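Local coordinates for protein Epf (Streptococcus pyogenes, PDB 4ES8) that acts as a cell-surface adhesin, binding to cells through an N-terminal domain that contains a carbohydrate-binding module, at residues A87-S92 and L202-K207. Sequence-based numbering, arbitrary orientation. Where two conformers were deposited one is given.
With ACT (acetate ion), chain E.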
loop_
_atom_site.group_PDB
_atom_site.type_symbol
_atom_site.label_atom_id
_atom_site.label_comp_id
_atom_site.label_asym_id
_atom_site.label_seq_id
_atom_site.Cartn_x
_atom_site.Cartn_y
_atom_site.Cartn_z
ATOM N N ALA A 87 -3.475 8.303 -21.730
ATOM C CA ALA A 87 -4.746 8.790 -22.267
ATOM C C ALA A 87 -4.491 9.827 -23.333
ATOM O O ALA A 87 -3.503 10.579 -23.251
ATOM C CB ALA A 87 -5.600 9.397 -21.161
ATOM N N ARG A 88 -5.387 9.875 -24.320
ATOM C CA ARG A 88 -5.359 10.844 -25.411
ATOM C C ARG A 88 -6.724 11.476 -25.481
ATOM O O ARG A 88 -7.726 10.750 -25.544
ATOM C CB ARG A 88 -4.998 10.182 -26.749
ATOM C CG ARG A 88 -5.281 11.082 -27.960
ATOM C CD ARG A 88 -4.695 10.517 -29.244
ATOM N NE ARG A 88 -3.243 10.545 -29.198
ATOM C CZ ARG A 88 -2.462 9.919 -30.070
ATOM N NH1 ARG A 88 -2.993 9.282 -31.114
ATOM N NH2 ARG A 88 -1.146 9.960 -29.935
ATOM N N TYR A 89 -6.780 12.804 -25.432
ATOM C CA TYR A 89 -8.042 13.561 -25.574
ATOM C C TYR A 89 -8.126 14.107 -27.006
ATOM O O TYR A 89 -7.174 14.741 -27.489
ATOM C CB TYR A 89 -8.124 14.705 -24.560
ATOM C CG TYR A 89 -8.121 14.233 -23.131
ATOM C CD1 TYR A 89 -6.924 13.983 -22.459
ATOM C CD2 TYR A 89 -9.315 13.988 -22.454
ATOM C CE1 TYR A 89 -6.914 13.522 -21.142
ATOM C CE2 TYR A 89 -9.317 13.544 -21.137
ATOM C CZ TYR A 89 -8.114 13.314 -20.484
ATOM O OH TYR A 89 -8.117 12.876 -19.185
ATOM N N LYS A 90 -9.222 13.803 -27.705
ATOM C CA LYS A 90 -9.409 14.236 -29.090
ATOM C C LYS A 90 -10.151 15.553 -29.153
ATOM O O LYS A 90 -10.824 15.935 -28.205
ATOM C CB LYS A 90 -10.191 13.160 -29.893
ATOM C CG LYS A 90 -9.597 11.746 -29.807
ATOM C CD LYS A 90 -8.288 11.598 -30.572
ATOM C CE LYS A 90 -8.493 11.645 -32.079
ATOM N NZ LYS A 90 -7.197 11.483 -32.821
ATOM N N THR A 91 -10.117 16.219 -30.325
ATOM C CA THR A 91 -10.817 17.486 -30.498
ATOM C C THR A 91 -12.343 17.333 -30.331
ATOM O O THR A 91 -13.004 18.328 -30.046
ATOM C CB THR A 91 -10.511 18.120 -31.878
ATOM O OG1 THR A 91 -10.969 17.245 -32.896
ATOM C CG2 THR A 91 -9.040 18.410 -32.082
ATOM N N SER A 92 -12.894 16.120 -30.544
ATOM C CA SER A 92 -14.346 15.913 -30.413
ATOM C C SER A 92 -14.788 15.810 -28.938
ATOM O O SER A 92 -15.993 15.791 -28.667
ATOM C CB SER A 92 -14.769 14.672 -31.183
ATOM O OG SER A 92 -14.083 13.529 -30.715
ATOM N N LEU A 202 -4.309 15.482 -27.357
ATOM C CA LEU A 202 -3.600 15.827 -26.123
ATOM C C LEU A 202 -3.293 14.542 -25.370
ATOM O O LEU A 202 -4.228 13.870 -24.914
ATOM C CB LEU A 202 -4.435 16.779 -25.243
ATOM C CG LEU A 202 -4.912 18.087 -25.886
ATOM C CD1 LEU A 202 -5.607 18.956 -24.845
ATOM C CD2 LEU A 202 -3.735 18.887 -26.550
ATOM N N ASP A 203 -1.994 14.210 -25.211
ATOM C CA ASP A 203 -1.600 12.975 -24.549
ATOM C C ASP A 203 -1.007 13.156 -23.165
ATOM O O ASP A 203 -0.302 14.115 -22.912
ATOM C CB ASP A 203 -0.562 12.217 -25.391
ATOM C CG ASP A 203 -1.034 11.798 -26.764
ATOM O OD1 ASP A 203 -2.255 11.886 -27.024
ATOM O OD2 ASP A 203 -0.181 11.380 -27.576
ATOM N N VAL A 204 -1.267 12.186 -22.279
ATOM C CA VAL A 204 -0.699 12.166 -20.922
ATOM C C VAL A 204 -0.272 10.732 -20.654
ATOM O O VAL A 204 -1.043 9.814 -20.955
ATOM C CB VAL A 204 -1.640 12.755 -19.830
ATOM C CG1 VAL A 204 -3.011 12.045 -19.783
ATOM C CG2 VAL A 204 -0.954 12.745 -18.454
ATOM N N GLU A 205 0.938 10.534 -20.118
ATOM C CA GLU A 205 1.481 9.198 -19.888
ATOM C C GLU A 205 2.032 9.048 -18.478
ATOM O O GLU A 205 2.645 9.984 -17.956
ATOM C CB GLU A 205 2.603 8.928 -20.914
ATOM C CG GLU A 205 3.258 7.561 -20.817
ATOM C CD GLU A 205 4.474 7.452 -21.709
ATOM O OE1 GLU A 205 5.532 8.006 -21.332
ATOM O OE2 GLU A 205 4.369 6.819 -22.785
ATOM N N PHE A 206 1.849 7.851 -17.898
ATOM C CA PHE A 206 2.364 7.478 -16.589
ATOM C C PHE A 206 3.114 6.179 -16.739
ATOM O O PHE A 206 2.663 5.322 -17.511
ATOM C CB PHE A 206 1.218 7.289 -15.576
ATOM C CG PHE A 206 0.151 8.350 -15.661
ATOM C CD1 PHE A 206 0.255 9.525 -14.917
ATOM C CD2 PHE A 206 -0.973 8.167 -16.475
ATOM C CE1 PHE A 206 -0.756 10.494 -14.970
ATOM C CE2 PHE A 206 -1.995 9.131 -16.517
ATOM C CZ PHE A 206 -1.882 10.287 -15.756
ATOM N N LYS A 207 4.239 6.002 -16.054
ATOM C CA LYS A 207 4.948 4.739 -16.277
ATOM C C LYS A 207 5.794 4.295 -15.107
ATOM O O LYS A 207 6.026 5.064 -14.173
ATOM C CB LYS A 207 5.860 4.851 -17.524
ATOM C CG LYS A 207 6.891 5.961 -17.445
ATOM C CD LYS A 207 7.628 6.115 -18.792
ATOM C CE LYS A 207 8.481 7.355 -18.780
ATOM N NZ LYS A 207 9.416 7.400 -19.940
HETATM C C ACT E . -6.035 8.046 -32.873
HETATM O O ACT E . -6.988 7.947 -33.677
HETATM O OXT ACT E . -5.699 9.159 -32.404
HETATM C CH3 ACT E . -5.214 6.793 -32.606
#
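Arg88 and Asp203 lie side by side on one face of two neighbouring antiparallel strands and join in a side-on, two-pronged salt bridge. NE of Arg88 gives its hydrogen to OD1 of Asp203 at 2.7 Å, and NH2 of Arg88 reaches OD2 of Asp203 at 2.9 Å. Both oxygens use their syn lone pairs, both bonds are nearly straight, and guanidinium and carboxylate are close to coplanar, 15° apart. The arginine chain leaves extended, then bends at chi3 (-68°), which turns the NE edge toward the carboxylate. At another edge, NH1 of Arg88 donates to OXT of an acetate ion at 3.0 Å; this acetate, probably from the crystallisation liquor, also takes a hydrogen bond from NZ of Lys90.

The pair occupies a non-hydrogen-bonded position of the ladder, with hydrogen-bonded pairs before and after it. Ala87 and Val204 exchange two backbone bonds; Tyr89 N reaches Leu202 O at 2.8 Å and is answered by Leu202 N to Tyr89 O. This ladder joins strand 84-89 to strand 202-213 inside one antiparallel sheet of a beta-sandwich, an architecture common among carbohydrate-binding modules.

On the opposite face of the sheet, Ala87, Tyr89, Leu202 and Val204 point into the sandwich. CG1 of Val204 lies 4.0 Å from CB of Ala87 and also nears the edge of the Tyr89 ring. Strands 97-105, 127-135 and 186-194 of the other sheet pack against this apolar surface, and the hydroxyl of the buried Tyr89 is hydrogen-bonded there to Ser192 OG and Val99 N. On the salt-bridge face, Trp67 makes a cation-pi contact with Arg88, and Tyr77 does the same for Lys90, whose NZ also forms a salt bridge with Asp201.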